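Local atomic coordinates of sylvaticin (Pythium sylvaticum, PDB entry 2POS), a protein that is a secreted alpha-elicitin-like protein of an oomycete, probably able to bind sterols or other lipids in a hydrophobic cavity, as its elicitin relatives do. Residues Lys14-Leu18 / Ala62-Pro68; Ala23-Cys27 / Thr53-Leu59; Pro37-Tyr41 / Phe75-Asn81. One frame throughout, in Å; residues are numbered along the deposited sequence.

Interaction 1: Lys14-Leu18 / Ala62-Pro68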
loop_
_atom_site.group_PDB
_atom_site.type_symbol
_atom_site.label_atom_id
_atom_site.label_comp_id
_atom_site.label_asym_id
_atom_site.label_seq_id
_atom_site.Cartn_x
_atom_site.Cartn_y
_atom_site.Cartn_z
ATOM N N LYS A 14 -6.960 7.103 -7.820
ATOM C CA LYS A 14 -5.852 7.851 -7.223
ATOM C C LYS A 14 -4.521 7.115 -7.325
ATOM O O LYS A 14 -3.466 7.749 -7.312
ATOM C CB LYS A 14 -6.105 8.111 -5.738
ATOM C CG LYS A 14 -7.131 9.158 -5.410
ATOM C CD LYS A 14 -7.121 9.315 -3.894
ATOM C CE LYS A 14 -8.216 10.219 -3.419
ATOM N NZ LYS A 14 -8.180 10.261 -1.928
ATOM N N LEU A 15 -4.578 5.788 -7.388
ATOM C CA LEU A 15 -3.376 4.958 -7.405
ATOM C C LEU A 15 -2.666 4.921 -8.761
ATOM O O LEU A 15 -1.576 4.364 -8.863
ATOM C CB LEU A 15 -3.718 3.531 -6.965
ATOM C CG LEU A 15 -4.416 3.362 -5.613
ATOM C CD1 LEU A 15 -4.784 1.895 -5.426
ATOM C CD2 LEU A 15 -3.547 3.857 -4.476
ATOM N N ALA A 16 -3.271 5.518 -9.789
ATOM C CA ALA A 16 -2.758 5.396 -11.169
ATOM C C ALA A 16 -1.271 5.746 -11.344
ATOM O O ALA A 16 -0.546 5.022 -12.032
ATOM C CB ALA A 16 -3.626 6.197 -12.143
ATOM N N PRO A 17 -0.800 6.835 -10.707
ATOM C CA PRO A 17 0.632 7.163 -10.860
ATOM C C PRO A 17 1.593 6.034 -10.470
ATOM O O PRO A 17 2.722 5.979 -10.974
ATOM C CB PRO A 17 0.809 8.356 -9.914
ATOM C CG PRO A 17 -0.519 8.992 -9.882
ATOM C CD PRO A 17 -1.484 7.835 -9.868
ATOM N N LEU A 18 1.166 5.136 -9.583
ATOM C CA LEU A 18 2.063 4.074 -9.131
ATOM C C LEU A 18 2.515 3.164 -10.269
ATOM O O LEU A 18 3.626 2.647 -10.233
ATOM C CB LEU A 18 1.430 3.243 -8.016
ATOM C CG LEU A 18 0.979 3.992 -6.762
ATOM C CD1 LEU A 18 0.410 2.973 -5.815
ATOM C CD2 LEU A 18 2.138 4.752 -6.119
ATOM N N ALA A 62 5.521 7.513 -2.122
ATOM C CA ALA A 62 4.777 7.836 -3.345
ATOM C C ALA A 62 3.263 7.651 -3.160
ATOM O O ALA A 62 2.467 8.414 -3.719
ATOM C CB ALA A 62 5.284 7.008 -4.517
ATOM N N ILE A 63 2.869 6.655 -2.365
ATOM C CA ILE A 63 1.451 6.468 -2.036
ATOM C C ILE A 63 0.956 7.589 -1.121
ATOM O O ILE A 63 -0.145 8.114 -1.311
ATOM C CB ILE A 63 1.159 5.066 -1.419
ATOM C CG1 ILE A 63 1.593 3.966 -2.394
ATOM C CG2 ILE A 63 -0.331 4.918 -1.125
ATOM C CD1 ILE A 63 1.758 2.564 -1.781
ATOM N N LYS A 64 1.765 7.961 -0.133
ATOM C CA LYS A 64 1.411 9.081 0.736
ATOM C C LYS A 64 1.101 10.333 -0.083
ATOM O O LYS A 64 0.147 11.051 0.213
ATOM C CB LYS A 64 2.531 9.386 1.723
ATOM C CG LYS A 64 2.608 8.434 2.878
ATOM C CD LYS A 64 3.731 8.848 3.806
ATOM C CE LYS A 64 3.811 7.920 4.990
ATOM N NZ LYS A 64 4.981 8.261 5.836
ATOM N N ALA A 65 1.913 10.574 -1.115
ATOM C CA ALA A 65 1.783 11.751 -1.986
ATOM C C ALA A 65 0.465 11.801 -2.777
ATOM O O ALA A 65 0.067 12.864 -3.273
ATOM C CB ALA A 65 2.985 11.830 -2.939
ATOM N N LEU A 66 -0.203 10.653 -2.888
ATOM C CA LEU A 66 -1.512 10.565 -3.544
ATOM C C LEU A 66 -2.651 10.986 -2.625
ATOM O O LEU A 66 -3.802 11.049 -3.048
ATOM C CB LEU A 66 -1.788 9.136 -4.005
ATOM C CG LEU A 66 -0.698 8.386 -4.760
ATOM C CD1 LEU A 66 -1.132 6.943 -4.908
ATOM C CD2 LEU A 66 -0.434 9.027 -6.110
ATOM N N ASN A 67 -2.327 11.247 -1.364
ATOM C CA ASN A 67 -3.329 11.611 -0.360
ATOM C C ASN A 67 -4.491 10.624 -0.262
ATOM O O ASN A 67 -5.646 11.008 -0.461
ATOM C CB ASN A 67 -3.825 13.039 -0.595
ATOM C CG ASN A 67 -2.723 14.050 -0.432
ATOM O OD1 ASN A 67 -1.958 13.992 0.535
ATOM N ND2 ASN A 67 -2.606 14.966 -1.386
ATOM N N PRO A 68 -4.189 9.351 0.063
ATOM C CA PRO A 68 -5.236 8.342 0.197
ATOM C C PRO A 68 -6.165 8.686 1.355
ATOM O O PRO A 68 -5.711 9.219 2.371
ATOM C CB PRO A 68 -4.450 7.065 0.516
ATOM C CG PRO A 68 -3.173 7.536 1.100
ATOM C CD PRO A 68 -2.856 8.795 0.361
#
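Leu66 reaches into the bend made by Lys14, Leu15, Pro17 and Leu18, and its two methyl groups share the work. Leu66 CD1 meets Leu15 CD2 at 3.9 Å, the two side chains crossing at about a right angle, and also nears Leu18 CG. The other branch, Leu66 CD2, slides past the proline ring, 3.8 Å from Pro17 CG. Both methyls also rest against the Lys14 carbonyl, with Leu66 CD1 3.4 Å from Lys14 O. Toward Ala62, both methyls of Leu18 straddle Ile63 CG1, and Leu18 CD2 also nears Ala62 CB.

At the opposite end the extended side chain of Lys14 carries NZ to Asn67 O, a 3.0 Å hydrogen bond; the ammonium lies off the line of the C=O (142° at the oxygen) and 26° out of the carbonyl plane. The type I turn from Lys64 to Asn67, where the chain leaves helical angles with positive phi at Asn67, carries this carbonyl. Lys14 NZ also forms a salt bridge with Glu11. Val82 and Val86 of helix 82-92 touch Ile63 farther in. The contact therefore grades from buried Leu15, Leu18 and Ile63, through Leu66, to a lysine at the surface that ties Glu11 to the turn through one shared ammonium.

Interaction 2: Ala23-Cys27 / Thr53-Leu59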
loop_
_atom_site.group_PDB
_atom_site.type_symbol
_atom_site.label_atom_id
_atom_site.label_comp_id
_atom_site.label_asym_id
_atom_site.label_seq_id
_atom_site.Cartn_x
_atom_site.Cartn_y
_atom_site.Cartn_z
ATOM N N ALA A 23 9.490 2.082 -8.500
ATOM C CA ALA A 23 9.577 1.569 -7.128
ATOM C C ALA A 23 8.488 0.535 -6.855
ATOM O O ALA A 23 8.675 -0.356 -6.020
ATOM C CB ALA A 23 9.506 2.707 -6.119
ATOM N N LEU A 24 7.357 0.650 -7.557
ATOM C CA LEU A 24 6.254 -0.306 -7.384
ATOM C C LEU A 24 6.712 -1.726 -7.709
ATOM O O LEU A 24 6.599 -2.622 -6.876
ATOM C CB LEU A 24 5.023 0.069 -8.225
ATOM C CG LEU A 24 3.836 -0.906 -8.144
ATOM C CD1 LEU A 24 3.147 -0.845 -6.780
ATOM C CD2 LEU A 24 2.829 -0.654 -9.267
ATOM N N SER A 25 7.232 -1.919 -8.921
ATOM C CA SER A 25 7.688 -3.225 -9.372
ATOM C C SER A 25 8.812 -3.778 -8.494
ATOM O O SER A 25 8.796 -4.955 -8.128
ATOM C CB SER A 25 8.128 -3.151 -10.838
ATOM O OG SER A 25 8.731 -4.363 -11.254
ATOM N N VAL A 26 9.787 -2.936 -8.153
ATOM C CA VAL A 26 10.922 -3.386 -7.340
ATOM C C VAL A 26 10.469 -3.858 -5.961
ATOM O O VAL A 26 10.896 -4.910 -5.489
ATOM C CB VAL A 26 12.023 -2.309 -7.197
ATOM C CG1 VAL A 26 13.158 -2.815 -6.292
ATOM C CG2 VAL A 26 12.560 -1.917 -8.557
ATOM N N CYS A 27 9.587 -3.084 -5.330
ATOM C CA CYS A 27 9.093 -3.425 -4.000
ATOM C C CYS A 27 8.265 -4.707 -4.022
ATOM O O CYS A 27 8.469 -5.589 -3.183
ATOM C CB CYS A 27 8.279 -2.268 -3.417
ATOM S SG CYS A 27 7.649 -2.578 -1.750
ATOM N N THR A 53 14.140 -3.095 1.899
ATOM C CA THR A 53 14.162 -2.712 0.487
ATOM C C THR A 53 13.918 -1.208 0.380
ATOM O O THR A 53 12.819 -0.725 0.678
ATOM C CB THR A 53 13.101 -3.510 -0.315
ATOM O OG1 THR A 53 13.304 -4.917 -0.119
ATOM C CG2 THR A 53 13.162 -3.192 -1.816
ATOM N N ALA A 54 14.949 -0.464 -0.017
ATOM C CA ALA A 54 14.844 0.994 -0.119
ATOM C C ALA A 54 13.641 1.416 -0.953
ATOM O O ALA A 54 12.944 2.373 -0.612
ATOM C CB ALA A 54 16.124 1.597 -0.699
ATOM N N GLU A 55 13.400 0.685 -2.037
ATOM C CA GLU A 55 12.327 1.019 -2.973
ATOM C C GLU A 55 10.935 0.900 -2.359
ATOM O O GLU A 55 10.002 1.576 -2.799
ATOM C CB GLU A 55 12.431 0.166 -4.231
ATOM C CG GLU A 55 13.621 0.548 -5.120
ATOM C CD GLU A 55 14.923 -0.163 -4.760
ATOM O OE1 GLU A 55 14.992 -0.904 -3.748
ATOM O OE2 GLU A 55 15.899 0.025 -5.517
ATOM N N CYS A 56 10.792 0.041 -1.351
ATOM C CA CYS A 56 9.520 -0.038 -0.623
ATOM C C CYS A 56 9.231 1.245 0.153
ATOM O O CYS A 56 8.096 1.707 0.192
ATOM C CB CYS A 56 9.471 -1.266 0.281
ATOM S SG CYS A 56 9.357 -2.802 -0.644
ATOM N N PHE A 57 10.263 1.844 0.738
ATOM C CA PHE A 57 10.112 3.154 1.384
ATOM C C PHE A 57 9.757 4.229 0.360
ATOM O O PHE A 57 8.905 5.080 0.613
ATOM C CB PHE A 57 11.377 3.531 2.154
ATOM C CG PHE A 57 11.626 2.662 3.352
ATOM C CD1 PHE A 57 12.254 1.427 3.214
ATOM C CD2 PHE A 57 11.219 3.071 4.620
ATOM C CE1 PHE A 57 12.477 0.609 4.319
ATOM C CE2 PHE A 57 11.448 2.258 5.735
ATOM C CZ PHE A 57 12.074 1.031 5.583
ATOM N N THR A 58 10.413 4.180 -0.799
ATOM C CA THR A 58 10.100 5.083 -1.901
ATOM C C THR A 58 8.648 4.912 -2.341
ATOM O O THR A 58 7.926 5.900 -2.532
ATOM C CB THR A 58 11.055 4.854 -3.096
ATOM O OG1 THR A 58 12.406 5.002 -2.637
ATOM C CG2 THR A 58 10.788 5.860 -4.226
ATOM N N LEU A 59 8.224 3.661 -2.490
ATOM C CA LEU A 59 6.857 3.371 -2.885
ATOM C C LEU A 59 5.861 3.912 -1.865
ATOM O O LEU A 59 4.887 4.572 -2.231
ATOM C CB LEU A 59 6.646 1.864 -3.071
ATOM C CG LEU A 59 5.201 1.448 -3.354
ATOM C CD1 LEU A 59 4.669 2.084 -4.634
ATOM C CD2 LEU A 59 5.089 -0.073 -3.424
#
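Ala23 and Cys27 lie one helical turn apart against Glu55 and Cys56, where segments 23-27 and 54-59 run at a signed crossing angle of -135° with axes 8.1 Å apart. Such a close approach is consistent with the small Ala23 at the interface: Ala23 CB rests 3.5 Å from Glu55 O, and beyond it meets the methyl Thr58 CG2. One turn on, the helices are joined covalently by a disulfide, Cys27 SG to Cys56 SG at 2.0 Å, with a chi3 of 105°. Cys27 sends its sulfur directly away from its own backbone N (chi1 -179°), which carries it across to the other helix, whereas the sulfur of Cys56 stays beside its backbone N.

Leu59 packs on the inner side of the bridge. Both of its methyls meet Leu24 CD1, Leu59 CD1 at 3.9 Å, and Leu59 CD2 also reaches Cys27 CB. On the outer side Val26 CG1 sits over the flat of the Glu55 carboxylate, 3.5 Å from Glu55 CD; the glutamate chain, bent at chi2, crosses the valine at a slant. No hydrogen bond crosses between the segments; the disulfide and apolar packing hold them.

Cys27-Cys56 is one of the three disulfides expected of the elicitin fold. Met50 of helix 44-51 touches both cysteines. Leu24 continues inward to Met35 and Leu36, and Leu59 to Leu18, while Phe57 turns away from helix 22-31 to an edge-to-face stack with Phe89 of helix 82-92.

Interaction 3: Pro37-Tyr41 / Phe75-Asn81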
loop_
_atom_site.group_PDB
_atom_site.type_symbol
_atom_site.label_atom_id
_atom_site.label_comp_id
_atom_site.label_asym_id
_atom_site.label_seq_id
_atom_site.Cartn_x
_atom_site.Cartn_y
_atom_site.Cartn_z
ATOM N N PRO A 37 -2.586 -5.515 -8.425
ATOM C CA PRO A 37 -3.822 -5.351 -7.664
ATOM C C PRO A 37 -3.541 -5.525 -6.174
ATOM O O PRO A 37 -2.607 -6.236 -5.811
ATOM C CB PRO A 37 -4.709 -6.508 -8.156
ATOM C CG PRO A 37 -4.021 -7.102 -9.312
ATOM C CD PRO A 37 -2.581 -6.759 -9.214
ATOM N N PRO A 38 -4.348 -4.892 -5.310
ATOM C CA PRO A 38 -4.033 -4.961 -3.878
ATOM C C PRO A 38 -4.264 -6.340 -3.259
ATOM O O PRO A 38 -5.361 -6.903 -3.381
ATOM C CB PRO A 38 -4.974 -3.921 -3.262
ATOM C CG PRO A 38 -6.123 -3.852 -4.203
ATOM C CD PRO A 38 -5.544 -4.077 -5.580
ATOM N N ALA A 39 -3.231 -6.868 -2.599
ATOM C CA ALA A 39 -3.342 -8.108 -1.828
ATOM C C ALA A 39 -3.828 -7.866 -0.402
ATOM O O ALA A 39 -4.235 -8.812 0.285
ATOM C CB ALA A 39 -2.014 -8.833 -1.804
ATOM N N GLY A 40 -3.774 -6.609 0.040
ATOM C CA GLY A 40 -4.111 -6.262 1.420
ATOM C C GLY A 40 -2.902 -5.790 2.202
ATOM O O GLY A 40 -1.996 -5.167 1.643
ATOM N N TYR A 41 -2.883 -6.076 3.500
ATOM C CA TYR A 41 -1.749 -5.688 4.327
ATOM C C TYR A 41 -0.637 -6.704 4.167
ATOM O O TYR A 41 -0.918 -7.898 4.027
ATOM C CB TYR A 41 -2.141 -5.576 5.804
ATOM C CG TYR A 41 -3.204 -4.538 6.063
ATOM C CD1 TYR A 41 -4.514 -4.917 6.321
ATOM C CD2 TYR A 41 -2.898 -3.179 6.026
ATOM C CE1 TYR A 41 -5.497 -3.966 6.551
ATOM C CE2 TYR A 41 -3.870 -2.214 6.253
ATOM C CZ TYR A 41 -5.166 -2.617 6.516
ATOM O OH TYR A 41 -6.136 -1.674 6.745
ATOM N N PHE A 75 -11.570 -4.630 -2.641
ATOM C CA PHE A 75 -11.187 -5.220 -3.924
ATOM C C PHE A 75 -11.463 -6.719 -3.866
ATOM O O PHE A 75 -10.610 -7.506 -3.446
ATOM C CB PHE A 75 -9.708 -4.925 -4.235
ATOM C CG PHE A 75 -9.267 -5.399 -5.591
ATOM C CD1 PHE A 75 -9.587 -4.676 -6.729
ATOM C CD2 PHE A 75 -8.537 -6.571 -5.727
ATOM C CE1 PHE A 75 -9.190 -5.116 -7.986
ATOM C CE2 PHE A 75 -8.135 -7.021 -6.977
ATOM C CZ PHE A 75 -8.463 -6.294 -8.108
ATOM N N GLY A 76 -12.669 -7.114 -4.274
ATOM C CA GLY A 76 -13.139 -8.480 -4.024
ATOM C C GLY A 76 -13.230 -8.732 -2.528
ATOM O O GLY A 76 -13.866 -7.964 -1.804
ATOM N N ASP A 77 -12.575 -9.790 -2.060
ATOM C CA ASP A 77 -12.519 -10.112 -0.636
ATOM C C ASP A 77 -11.409 -9.374 0.105
ATOM O O ASP A 77 -11.315 -9.452 1.335
ATOM C CB ASP A 77 -12.374 -11.622 -0.446
ATOM C CG ASP A 77 -13.659 -12.353 -0.715
ATOM O OD1 ASP A 77 -14.688 -11.664 -0.893
ATOM O OD2 ASP A 77 -13.654 -13.604 -0.747
ATOM N N VAL A 78 -10.576 -8.660 -0.650
ATOM C CA VAL A 78 -9.486 -7.877 -0.075
ATOM C C VAL A 78 -10.038 -6.560 0.453
ATOM O O VAL A 78 -10.753 -5.843 -0.256
ATOM C CB VAL A 78 -8.357 -7.622 -1.099
ATOM C CG1 VAL A 78 -7.295 -6.672 -0.518
ATOM C CG2 VAL A 78 -7.730 -8.941 -1.528
ATOM N N ARG A 79 -9.721 -6.273 1.711
ATOM C CA ARG A 79 -10.138 -5.040 2.355
ATOM C C ARG A 79 -8.945 -4.446 3.076
ATOM O O ARG A 79 -8.321 -5.102 3.909
ATOM C CB ARG A 79 -11.268 -5.306 3.355
ATOM C CG ARG A 79 -12.556 -5.820 2.739
ATOM C CD ARG A 79 -13.483 -6.368 3.814
ATOM N NE ARG A 79 -13.658 -5.428 4.921
ATOM C CZ ARG A 79 -14.564 -4.454 4.955
ATOM N NH1 ARG A 79 -15.399 -4.276 3.938
ATOM N NH2 ARG A 79 -14.635 -3.659 6.014
ATOM N N LEU A 80 -8.606 -3.210 2.734
ATOM C CA LEU A 80 -7.545 -2.523 3.454
ATOM C C LEU A 80 -7.786 -1.028 3.466
ATOM O O LEU A 80 -8.444 -0.474 2.587
ATOM C CB LEU A 80 -6.170 -2.823 2.852
ATOM C CG LEU A 80 -5.764 -2.017 1.607
ATOM C CD1 LEU A 80 -4.281 -2.184 1.316
ATOM C CD2 LEU A 80 -6.615 -2.400 0.401
ATOM N N ASN A 81 -7.246 -0.394 4.493
ATOM C CA ASN A 81 -7.207 1.047 4.591
ATOM C C ASN A 81 -5.811 1.492 4.154
ATOM O O ASN A 81 -4.831 1.289 4.867
ATOM C CB ASN A 81 -7.488 1.438 6.039
ATOM C CG ASN A 81 -7.534 2.932 6.251
ATOM O OD1 ASN A 81 -6.734 3.681 5.689
ATOM N ND2 ASN A 81 -8.463 3.376 7.099
HETATM O O HOH W 1 -6.258 -6.746 4.141
#
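Phe75 opens the contact by laying one ring face under Pro38, whose CD stands 4.0 Å from the Phe75 ring centroid and only 14° off the normal, a CH-pi contact offset toward the rim. Pro37, preceded by a cis peptide, adds its CB against the ring at Phe75 CE2 (3.7 Å). Val78, the last residue of the type II' turn from Phe75, points its methyls at the backbone of the loop: CG1 lies 3.5 Å from Pro38 O and also touches Gly40 N. Arg79 starts away from the loop, and its guanidinium forms a salt bridge with Glu6, but its carbonyl accepts from a water, Arg79 O to water 1 at 2.6 Å; the link from that water to Tyr41 N is weak.

Leu80 CB next makes a CH-pi contact with one face of the tyrosine, 4.0 Å from the Tyr41 ring centroid. Its CG stands between the backbone N and the carbonyl carbon (chi1 81°), from where CD1 reaches Gly40 O. Finally the backbone of Asn81 donates a nearly straight bond, Asn81 N to Tyr41 OH at 2.8 Å and 171°, which fixes the phenol end beyond Leu80. Asn81 CB also touches Tyr41 OH, but its amide bonds Asp70 and, as N-cap of helix 82-92, Lys84 N.

Hairpin and loop resemble the beak-like motif of elicitins, a two-stranded sheet facing an omega loop. Strand 78-80 pairs with 73-75 through Leu80 and Leu73, and Trp33 holds Gly40 O from the stretch after helix 22-31.

Interactions 1 and 2 share helix 54-64 and touch each other: Leu18 CD2 packs on Leu59 CD1 and the Leu18 carbonyl oxygen on Leu24 CD2, making the apolar packing continuous, and along the chain interaction 2 is nested inside the loop closed by interaction 1. Interaction 3 joins the hairpin to a loop and touches neither; it lies across the chain's centre from interaction 2. Interaction 2 has the most buried touching residues, five of nine, against four of nine in 1, while 3 has as many exposed as buried. Each closes differently: a lysine on a turn carbonyl in 1, a covalent bridge between helices in 2, and proline, aromatic and phenol-to-backbone contacts in 3, where regular helix is absent.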